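Local coordinates for ferritin (PDB 7DIE), which probably oxidises ferrous iron, taken up through the B-channels of its 24-subunit cage, at atypical ferroxidase centres and holds it as ferric iron, at residues V36-L40 / G41-V45; F88-I91 / Q92-L95; V145-Y148 / V149-N153; A119-F122 / E123-E126. All blocks are in the same frame, centred on the assembly; numbering follows the deposited sequence. Where two conformers were deposited one is given.

Contact 1: V36-L40 / G41-V45; sequences VSKAL and GYDNV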
loop_
_atom_site.group_PDB
_atom_site.type_symbol
_atom_site.label_atom_id
_atom_site.label_comp_id
_atom_site.label_asym_id
_atom_site.label_seq_id
_atom_site.Cartn_x
_atom_site.Cartn_y
_atom_site.Cartn_z
ATOM N N VAL A 36 -49.960 7.456 9.811
ATOM C CA VAL A 36 -50.899 8.565 9.640
ATOM C C VAL A 36 -50.250 9.686 8.835
ATOM O O VAL A 36 -50.833 10.205 7.870
ATOM C CB VAL A 36 -51.385 9.070 11.010
ATOM C CG1 VAL A 36 -52.230 10.342 10.818
ATOM C CG2 VAL A 36 -52.168 7.951 11.732
ATOM N N SER A 37 -49.021 10.061 9.216
ATOM C CA SER A 37 -48.296 11.135 8.533
ATOM C C SER A 37 -48.139 10.826 7.051
ATOM O O SER A 37 -48.333 11.700 6.191
ATOM C CB SER A 37 -46.908 11.306 9.174
ATOM O OG SER A 37 -47.002 11.761 10.521
ATOM N N LYS A 38 -47.761 9.581 6.732
ATOM C CA LYS A 38 -47.585 9.199 5.333
ATOM C C LYS A 38 -48.897 9.320 4.565
ATOM O O LYS A 38 -48.934 9.848 3.444
ATOM C CB LYS A 38 -47.050 7.766 5.250
ATOM C CG LYS A 38 -46.853 7.261 3.806
ATOM C CD LYS A 38 -45.798 8.070 3.088
ATOM C CE LYS A 38 -45.632 7.624 1.629
ATOM N NZ LYS A 38 -44.771 8.593 0.855
ATOM N N ALA A 39 -49.989 8.835 5.160
ATOM C CA ALA A 39 -51.291 8.892 4.500
ATOM C C ALA A 39 -51.747 10.331 4.293
ATOM O O ALA A 39 -52.521 10.613 3.370
ATOM C CB ALA A 39 -52.321 8.124 5.321
ATOM N N LEU A 40 -51.283 11.248 5.137
ATOM C CA LEU A 40 -51.568 12.667 4.975
ATOM C C LEU A 40 -50.676 13.331 3.940
ATOM O O LEU A 40 -50.874 14.515 3.647
ATOM C CB LEU A 40 -51.417 13.396 6.315
ATOM C CG LEU A 40 -52.490 13.110 7.367
ATOM C CD1 LEU A 40 -52.077 13.693 8.725
ATOM C CD2 LEU A 40 -53.849 13.641 6.922
ATOM N N GLY A 41 -49.702 12.609 3.388
ATOM C CA GLY A 41 -48.837 13.150 2.359
ATOM C C GLY A 41 -47.452 13.555 2.814
ATOM O O GLY A 41 -46.722 14.170 2.028
ATOM N N TYR A 42 -47.065 13.228 4.048
ATOM C CA TYR A 42 -45.816 13.700 4.655
ATOM C C TYR A 42 -44.843 12.531 4.782
ATOM O O TYR A 42 -44.683 11.947 5.851
ATOM C CB TYR A 42 -46.094 14.348 6.016
ATOM C CG TYR A 42 -46.863 15.650 5.887
ATOM C CD1 TYR A 42 -48.259 15.663 5.825
ATOM C CD2 TYR A 42 -46.189 16.861 5.809
ATOM C CE1 TYR A 42 -48.957 16.866 5.696
ATOM C CE2 TYR A 42 -46.871 18.055 5.683
ATOM C CZ TYR A 42 -48.244 18.058 5.618
ATOM O OH TYR A 42 -48.886 19.271 5.490
ATOM N N ASP A 43 -44.172 12.205 3.667
ATOM C CA ASP A 43 -43.217 11.093 3.652
ATOM C C ASP A 43 -42.056 11.302 4.639
ATOM O O ASP A 43 -41.625 10.350 5.303
ATOM C CB ASP A 43 -42.686 10.907 2.227
ATOM C CG ASP A 43 -41.801 9.681 2.082
ATOM O OD1 ASP A 43 -42.343 8.556 2.097
ATOM O OD2 ASP A 43 -40.566 9.841 1.931
ATOM N N ASN A 44 -41.518 12.525 4.732
ATOM C CA ASN A 44 -40.367 12.760 5.609
ATOM C C ASN A 44 -40.780 12.820 7.077
ATOM O O ASN A 44 -40.051 12.340 7.954
ATOM C CB ASN A 44 -39.641 14.039 5.208
ATOM C CG ASN A 44 -38.735 13.843 4.011
ATOM O OD1 ASN A 44 -38.320 12.726 3.709
ATOM N ND2 ASN A 44 -38.439 14.929 3.309
ATOM N N VAL A 45 -41.926 13.434 7.376
ATOM C CA VAL A 45 -42.436 13.370 8.743
ATOM C C VAL A 45 -42.675 11.916 9.137
ATOM O O VAL A 45 -42.377 11.501 10.262
ATOM C CB VAL A 45 -43.716 14.212 8.887
ATOM C CG1 VAL A 45 -44.237 14.109 10.328
ATOM C CG2 VAL A 45 -43.437 15.662 8.534
HETATM O O HOH W 1 -45.526 11.619 0.597
#

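Contact 2: F88-I91 / Q92-L95; sequences FETI and QEVL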
loop_
_atom_site.group_PDB
_atom_site.type_symbol
_atom_site.label_atom_id
_atom_site.label_comp_id
_atom_site.label_asym_id
_atom_site.label_seq_id
_atom_site.Cartn_x
_atom_site.Cartn_y
_atom_site.Cartn_z
ATOM N N PHE A 88 -56.901 11.656 13.718
ATOM C CA PHE A 88 -56.089 12.783 13.280
ATOM C C PHE A 88 -56.528 13.207 11.890
ATOM O O PHE A 88 -56.630 12.375 10.982
ATOM C CB PHE A 88 -54.605 12.423 13.292
ATOM C CG PHE A 88 -54.122 11.950 14.624
ATOM C CD1 PHE A 88 -53.933 12.843 15.659
ATOM C CD2 PHE A 88 -53.883 10.605 14.853
ATOM C CE1 PHE A 88 -53.498 12.413 16.890
ATOM C CE2 PHE A 88 -53.450 10.171 16.086
ATOM C CZ PHE A 88 -53.260 11.073 17.106
ATOM N N GLU A 89 -56.825 14.493 11.730
ATOM C CA GLU A 89 -57.164 15.008 10.417
ATOM C C GLU A 89 -56.081 15.872 9.791
ATOM O O GLU A 89 -56.099 16.052 8.570
ATOM C CB GLU A 89 -58.479 15.799 10.480
ATOM C CG GLU A 89 -59.678 14.896 10.744
ATOM C CD GLU A 89 -60.998 15.552 10.406
ATOM O OE1 GLU A 89 -61.193 15.938 9.231
ATOM O OE2 GLU A 89 -61.841 15.673 11.319
ATOM N N THR A 90 -55.130 16.383 10.578
ATOM C CA THR A 90 -54.082 17.264 10.073
ATOM C C THR A 90 -52.736 16.842 10.640
ATOM O O THR A 90 -52.654 16.197 11.686
ATOM C CB THR A 90 -54.309 18.741 10.451
ATOM O OG1 THR A 90 -54.128 18.891 11.864
ATOM C CG2 THR A 90 -55.712 19.221 10.030
ATOM N N ILE A 91 -51.669 17.237 9.939
ATOM C CA ILE A 91 -50.331 16.966 10.444
ATOM C C ILE A 91 -50.056 17.760 11.724
ATOM O O ILE A 91 -49.213 17.358 12.539
ATOM C CB ILE A 91 -49.301 17.249 9.333
ATOM C CG1 ILE A 91 -47.958 16.579 9.645
ATOM C CG2 ILE A 91 -49.128 18.752 9.125
ATOM C CD1 ILE A 91 -48.004 15.057 9.672
ATOM N N GLN A 92 -50.760 18.879 11.933
ATOM C CA GLN A 92 -50.652 19.596 13.205
ATOM C C GLN A 92 -51.183 18.758 14.367
ATOM O O GLN A 92 -50.577 18.721 15.449
ATOM C CB GLN A 92 -51.402 20.932 13.112
ATOM C CG GLN A 92 -50.678 21.993 12.252
ATOM C CD GLN A 92 -50.808 21.727 10.766
ATOM O OE1 GLN A 92 -51.777 21.129 10.327
ATOM N NE2 GLN A 92 -49.817 22.166 9.981
ATOM N N GLU A 93 -52.320 18.082 14.170
ATOM C CA GLU A 93 -52.859 17.232 15.228
ATOM C C GLU A 93 -51.944 16.050 15.517
ATOM O O GLU A 93 -51.832 15.623 16.674
ATOM C CB GLU A 93 -54.255 16.739 14.843
ATOM C CG GLU A 93 -55.302 17.843 14.933
ATOM C CD GLU A 93 -56.617 17.439 14.313
ATOM O OE1 GLU A 93 -56.694 16.328 13.753
ATOM O OE2 GLU A 93 -57.566 18.241 14.377
ATOM N N VAL A 94 -51.289 15.516 14.479
ATOM C CA VAL A 94 -50.305 14.449 14.674
ATOM C C VAL A 94 -49.173 14.924 15.577
ATOM O O VAL A 94 -48.762 14.222 16.512
ATOM C CB VAL A 94 -49.766 13.973 13.314
ATOM C CG1 VAL A 94 -48.494 13.140 13.507
ATOM C CG2 VAL A 94 -50.836 13.171 12.594
ATOM N N LEU A 95 -48.630 16.110 15.299
ATOM C CA LEU A 95 -47.515 16.565 16.118
ATOM C C LEU A 95 -47.969 16.914 17.529
ATOM O O LEU A 95 -47.211 16.693 18.481
ATOM C CB LEU A 95 -46.802 17.746 15.467
ATOM C CG LEU A 95 -45.547 17.376 14.648
ATOM C CD1 LEU A 95 -44.432 16.790 15.530
ATOM C CD2 LEU A 95 -45.886 16.414 13.519
#

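Contact 3: V145-Y148 / V149-N153; sequences VWTY and VHSPN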
loop_
_atom_site.group_PDB
_atom_site.type_symbol
_atom_site.label_atom_id
_atom_site.label_comp_id
_atom_site.label_asym_id
_atom_site.label_seq_id
_atom_site.Cartn_x
_atom_site.Cartn_y
_atom_site.Cartn_z
ATOM N N VAL A 145 -40.038 19.747 15.439
ATOM C CA VAL A 145 -40.951 19.434 14.340
ATOM C C VAL A 145 -42.344 19.998 14.618
ATOM O O VAL A 145 -43.031 20.466 13.705
ATOM C CB VAL A 145 -40.982 17.916 14.083
ATOM C CG1 VAL A 145 -41.944 17.576 12.945
ATOM C CG2 VAL A 145 -39.573 17.418 13.742
ATOM N N TRP A 146 -42.781 19.973 15.876
ATOM C CA TRP A 146 -44.020 20.664 16.235
ATOM C C TRP A 146 -43.955 22.141 15.840
ATOM O O TRP A 146 -44.897 22.684 15.242
ATOM C CB TRP A 146 -44.281 20.500 17.742
ATOM C CG TRP A 146 -45.623 21.020 18.200
ATOM C CD1 TRP A 146 -46.759 20.289 18.420
ATOM C CD2 TRP A 146 -45.957 22.388 18.502
ATOM N NE1 TRP A 146 -47.782 21.121 18.841
ATOM C CE2 TRP A 146 -47.315 22.411 18.894
ATOM C CE3 TRP A 146 -45.238 23.592 18.479
ATOM C CZ2 TRP A 146 -47.971 23.595 19.249
ATOM C CZ3 TRP A 146 -45.891 24.773 18.832
ATOM C CH2 TRP A 146 -47.243 24.763 19.208
ATOM N N THR A 147 -42.839 22.804 16.157
ATOM C CA THR A 147 -42.655 24.203 15.776
ATOM C C THR A 147 -42.762 24.389 14.268
ATOM O O THR A 147 -43.427 25.323 13.797
ATOM C CB THR A 147 -41.299 24.715 16.273
ATOM O OG1 THR A 147 -41.279 24.713 17.705
ATOM C CG2 THR A 147 -41.049 26.141 15.780
ATOM N N TYR A 148 -42.118 23.515 13.488
ATOM C CA TYR A 148 -42.173 23.675 12.033
ATOM C C TYR A 148 -43.605 23.579 11.528
ATOM O O TYR A 148 -44.043 24.405 10.721
ATOM C CB TYR A 148 -41.323 22.624 11.316
ATOM C CG TYR A 148 -39.870 22.589 11.724
ATOM C CD1 TYR A 148 -39.224 23.732 12.144
ATOM C CD2 TYR A 148 -39.158 21.390 11.698
ATOM C CE1 TYR A 148 -37.900 23.700 12.520
ATOM C CE2 TYR A 148 -37.832 21.348 12.077
ATOM C CZ TYR A 148 -37.212 22.506 12.479
ATOM O OH TYR A 148 -35.894 22.476 12.860
ATOM N N VAL A 149 -44.346 22.559 11.969
ATOM C CA VAL A 149 -45.678 22.375 11.390
ATOM C C VAL A 149 -46.686 23.392 11.914
ATOM O O VAL A 149 -47.739 23.583 11.292
ATOM C CB VAL A 149 -46.227 20.950 11.606
ATOM C CG1 VAL A 149 -45.238 19.897 11.085
ATOM C CG2 VAL A 149 -46.600 20.701 13.047
ATOM N N HIS A 150 -46.408 24.048 13.036
ATOM C CA HIS A 150 -47.326 25.045 13.570
ATOM C C HIS A 150 -46.949 26.468 13.186
ATOM O O HIS A 150 -47.676 27.402 13.526
ATOM C CB HIS A 150 -47.420 24.906 15.089
ATOM C CG HIS A 150 -48.384 23.847 15.511
ATOM N ND1 HIS A 150 -47.998 22.551 15.769
ATOM C CD2 HIS A 150 -49.734 23.871 15.637
ATOM C CE1 HIS A 150 -49.063 21.827 16.073
ATOM N NE2 HIS A 150 -50.129 22.606 16.001
ATOM N N SER A 151 -45.860 26.654 12.461
ATOM C CA SER A 151 -45.422 28.000 12.124
ATOM C C SER A 151 -46.379 28.624 11.110
ATOM O O SER A 151 -46.866 27.935 10.210
ATOM C CB SER A 151 -44.008 27.959 11.549
ATOM O OG SER A 151 -43.072 27.848 12.595
ATOM N N PRO A 152 -46.651 29.923 11.214
ATOM C CA PRO A 152 -47.563 30.564 10.253
ATOM C C PRO A 152 -47.061 30.460 8.822
ATOM O O PRO A 152 -45.864 30.602 8.551
ATOM C CB PRO A 152 -47.595 32.033 10.707
ATOM C CG PRO A 152 -47.044 32.041 12.107
ATOM C CD PRO A 152 -46.114 30.868 12.211
ATOM N N ASN A 153 -47.996 30.220 7.901
ATOM C CA ASN A 153 -47.785 30.395 6.461
ATOM C C ASN A 153 -46.765 29.415 5.879
ATOM O O ASN A 153 -46.097 29.727 4.890
ATOM C CB ASN A 153 -47.362 31.831 6.131
ATOM C CG ASN A 153 -48.376 32.860 6.589
ATOM O OD1 ASN A 153 -49.576 32.711 6.355
ATOM N ND2 ASN A 153 -47.900 33.907 7.248
#

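Contact 4: A119-F122 / E123-E126; sequences AKDF and ETFE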
loop_
_atom_site.group_PDB
_atom_site.type_symbol
_atom_site.label_atom_id
_atom_site.label_comp_id
_atom_site.label_asym_id
_atom_site.label_seq_id
_atom_site.Cartn_x
_atom_site.Cartn_y
_atom_site.Cartn_z
ATOM N N ALA A 119 -35.524 6.463 47.557
ATOM C CA ALA A 119 -35.448 5.111 48.093
ATOM C C ALA A 119 -34.029 4.628 48.285
ATOM O O ALA A 119 -33.851 3.465 48.663
ATOM C CB ALA A 119 -36.200 4.152 47.169
ATOM N N LYS A 120 -33.028 5.484 48.039
ATOM C CA LYS A 120 -31.613 5.131 48.178
ATOM C C LYS A 120 -31.242 3.993 47.238
ATOM O O LYS A 120 -30.327 3.210 47.512
ATOM C CB LYS A 120 -31.246 4.753 49.619
ATOM C CG LYS A 120 -31.871 5.618 50.685
ATOM C CD LYS A 120 -31.324 7.010 50.618
ATOM C CE LYS A 120 -31.636 7.790 51.898
ATOM N NZ LYS A 120 -31.384 9.234 51.671
ATOM N N ASP A 121 -31.962 3.874 46.127
ATOM C CA ASP A 121 -31.582 2.915 45.092
ATOM C C ASP A 121 -30.637 3.658 44.153
ATOM O O ASP A 121 -31.045 4.225 43.148
ATOM C CB ASP A 121 -32.800 2.364 44.371
ATOM C CG ASP A 121 -32.435 1.270 43.371
ATOM O OD1 ASP A 121 -31.233 1.071 43.101
ATOM O OD2 ASP A 121 -33.344 0.603 42.870
ATOM N N PHE A 122 -29.360 3.684 44.509
ATOM C CA PHE A 122 -28.401 4.440 43.715
ATOM C C PHE A 122 -28.041 3.735 42.424
ATOM O O PHE A 122 -27.622 4.401 41.471
ATOM C CB PHE A 122 -27.151 4.704 44.531
ATOM C CG PHE A 122 -27.404 5.598 45.700
ATOM C CD1 PHE A 122 -27.432 6.970 45.541
ATOM C CD2 PHE A 122 -27.683 5.057 46.953
ATOM C CE1 PHE A 122 -27.701 7.795 46.636
ATOM C CE2 PHE A 122 -27.950 5.885 48.042
ATOM C CZ PHE A 122 -27.960 7.242 47.876
ATOM N N GLU A 123 -28.195 2.408 42.375
ATOM C CA GLU A 123 -28.020 1.711 41.105
ATOM C C GLU A 123 -29.050 2.181 40.085
ATOM O O GLU A 123 -28.710 2.483 38.937
ATOM C CB GLU A 123 -28.101 0.201 41.322
ATOM C CG GLU A 123 -26.927 -0.301 42.175
ATOM C CD GLU A 123 -27.068 -1.743 42.644
ATOM O OE1 GLU A 123 -28.153 -2.325 42.519
ATOM O OE2 GLU A 123 -26.066 -2.298 43.132
ATOM N N THR A 124 -30.322 2.248 40.482
ATOM C CA THR A 124 -31.346 2.699 39.542
ATOM C C THR A 124 -31.183 4.181 39.218
ATOM O O THR A 124 -31.315 4.590 38.053
ATOM C CB THR A 124 -32.739 2.389 40.109
ATOM O OG1 THR A 124 -32.879 0.971 40.244
ATOM C CG2 THR A 124 -33.840 2.888 39.167
ATOM N N PHE A 125 -30.865 5.002 40.227
ATOM C CA PHE A 125 -30.617 6.417 39.964
ATOM C C PHE A 125 -29.513 6.594 38.922
ATOM O O PHE A 125 -29.645 7.403 37.996
ATOM C CB PHE A 125 -30.255 7.142 41.268
ATOM C CG PHE A 125 -29.979 8.624 41.090
ATOM C CD1 PHE A 125 -31.022 9.523 40.902
ATOM C CD2 PHE A 125 -28.681 9.111 41.114
ATOM C CE1 PHE A 125 -30.775 10.873 40.745
ATOM C CE2 PHE A 125 -28.416 10.465 40.947
ATOM C CZ PHE A 125 -29.463 11.350 40.763
ATOM N N GLU A 126 -28.433 5.818 39.043
ATOM C CA GLU A 126 -27.318 5.919 38.099
ATOM C C GLU A 126 -27.764 5.523 36.685
ATOM O O GLU A 126 -27.466 6.212 35.702
ATOM C CB GLU A 126 -26.159 5.042 38.598
ATOM C CG GLU A 126 -24.802 5.242 37.883
ATOM C CD GLU A 126 -24.783 4.712 36.431
ATOM O OE1 GLU A 126 -25.455 3.687 36.145
ATOM O OE2 GLU A 126 -24.079 5.326 35.577
#

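Contact 1: V36-L40 / G41-V45
G41 N bonds back to K38 O (2.9 Å). G41 has a positive phi of 103°, and this turns the chain out of helix 10-39. Y42 follows with a bond from its N to S37 O (2.9 Å; N-H...O angle 157°). Its ring lies beside the last turn, with L40 CB in the ring plane at the edge, 3.9 Å from Y42 CD1; beyond the segments the ring packs on I159. At D43 the carboxylate runs alongside K38, whose chain bends at chi2 (64°) to bring the ammonium group over. K38 NZ meets D43 OD1 at 2.7 Å in a salt bridge, on the anti side of the carboxylate and tilted from its plane. A water also links K38 NZ to G41 O, weakly at the carbonyl, and D144 of a neighbouring subunit takes a further bond from the same ammonium. V45 closes the walk: V45 CG1 rests 3.6 Å from S37 OG, a hydroxyl bonded to L33 O. Two bonds back into the last turn around a positive-phi glycine define a Schellman motif; here it joins two helices of the ferritin bundle, with Y42 as N-cap of helix 43-70 and D43 a residue seen to bind ferric iron in this protein.

Contact 2: F88-I91 / Q92-L95
T90 and E93 meet through a capping bond: T90 OG1 accepts from E93 N at 3.0 Å with an N-H...O angle of 159°. The hydroxyl reaches this amide because chi1 of T90 (69°) places OG1 between the backbone N and the carbonyl carbon, over the first turn. A second side-chain bond runs the other way along the chain: E93 extends beyond CG, and its OE1 takes the N-H of E89 at 2.7 Å. That bond is nearly linear (172°), and the donor arrives almost in line with the C-O bond of the carboxylate. One bond uses a loop side chain and a helix amide, the other a helix side chain and a loop amide. The backbone adds V94 N to T90 O and L95 N to I91 O, the first regular bonds of the helix.

This is an N-cap, with T90 in the cap position of helix 91-118. The glutamate three residues on bonds to the amide just before the cap, not to that of T90 itself, so the pair falls short of a strict capping box.

Apolar contacts flank the polar ones. F88 crosses V94 at about a right angle, F88 CB lying 3.9 Å from V94 CG2, while E93 CB sits at the F88 ring edge, in its plane, 4.0 Å from F88 CD1. I91 CD1 approaches V94 CB at 4.2 Å. Q92 folds back at chi2, so that Q92 NE2 passes 3.6 Å from I91 CG2 and Q92 OE1 lies 3.5 Å from T90 CB; the NE2 group bonds to V149 O, in helix 122-150.

Contact 3: V145-Y148 / V149-N153
Helical i to i+4 bonds run from V149 N to V145 O and from H150 N to W146 O, both 3.0 Å, but beyond them the bonds weaken, with S151 N to Y148 O at 3.4 Å, as helix 122-150 reaches its C-terminal end. On this last turn of a long ferritin bundle helix, W146 and H150, one turn apart, form an offset stack. The imidazole lies over the indole five-membered ring, the centroids 4.0 Å apart and the planes inclined by 24°. H150 CB contributes a CH-pi contact, sitting over the face of the six-membered ring of W146, so the histidine covers both rings from one side. The imidazole is also fixed in rotation, because H150 ND1 donates to W146 O at 3.1 Å with that oxygen 3° out of the ring plane; W146 O thus accepts two bonds from one residue. With W146 CG anti to the backbone N (chi1 -173°), the indole leans forward, toward the C-terminal end, over the histidine, while W146 NE1 turns to D96 of helix 91-118. V145 CG1 and V149 CG1 make a looser apolar contact on the same helix, facing V163 and I159 respectively in helix 156-164. Farther along, S151 OG gives its hydrogen to T147 O at 2.8 Å, from above the carbonyl plane.

Contact 4: A119-F122 / E123-E126
The carboxylate of D121 turns one face to T124, and both donors of that residue come in from the same side of its plane. T124 N gives its hydrogen to D121 OD1 at 3.0 Å, lying 63° out of the plane, and T124 OG1 gives its own to D121 OD2 at 2.7 Å, also from above the plane (55°). Each oxygen is therefore held by a different donor of one residue, which fixes the group's rotation. The D121 CG atom stands anti to the backbone N (chi1 -175°), which swings the carboxylate over the start of the helix. D121 OD1 also has a salt bridge to K8, while T124 OG1 has a second partner in the hydroxyl of Y67. K8 probably offsets the crowding of negative charge, since E123 OE1 lies 4.6 Å from D121 OD1 and is bridged to K8 as well.

The bond from T124 N to D121 OD1 is the capping bond of helix 122-150, with D121 at the N-cap, and the backbone continues with F125 N to D121 O (3.0 Å) and E126 N to F122 O (2.9 Å). Just before it, K120 ends helix 91-118 in a Schellman motif; a weak bond from F122 N to K120 O marks an inverse gamma turn centred on D121.

F122 and F125 turn away from this turn into packing: F122 on L117 of helix 91-118, F125 on T113 and S116 of the same helix and on F125 of a neighbouring subunit, whereas D121 and T124 face M13 of helix 10-39, and E123 pairs with R106 of a neighbouring subunit.

Contacts 1, 2 and 3 cluster at one end of the helix bundle, and contact 4 lies on the opposite side of the chain's centre, about 40 Å from each of them between centres. Contacts 1 and 2 are about 10 Å apart between centres and touch where V36 CG1 meets V94 CG2 at 3.6 Å. Contacts 2 and 3, about 12 Å apart between centres, meet through L95 CD1 and V145 CG1 at 3.7 Å. Contact 2 thus lies between the other two, whose nearest atoms stay about 5 Å apart. Bound ferric ions approach the side chains of K38 in contact 1 and Y148 in contact 3 to about 3 Å; contact 4 is remote from the iron sites.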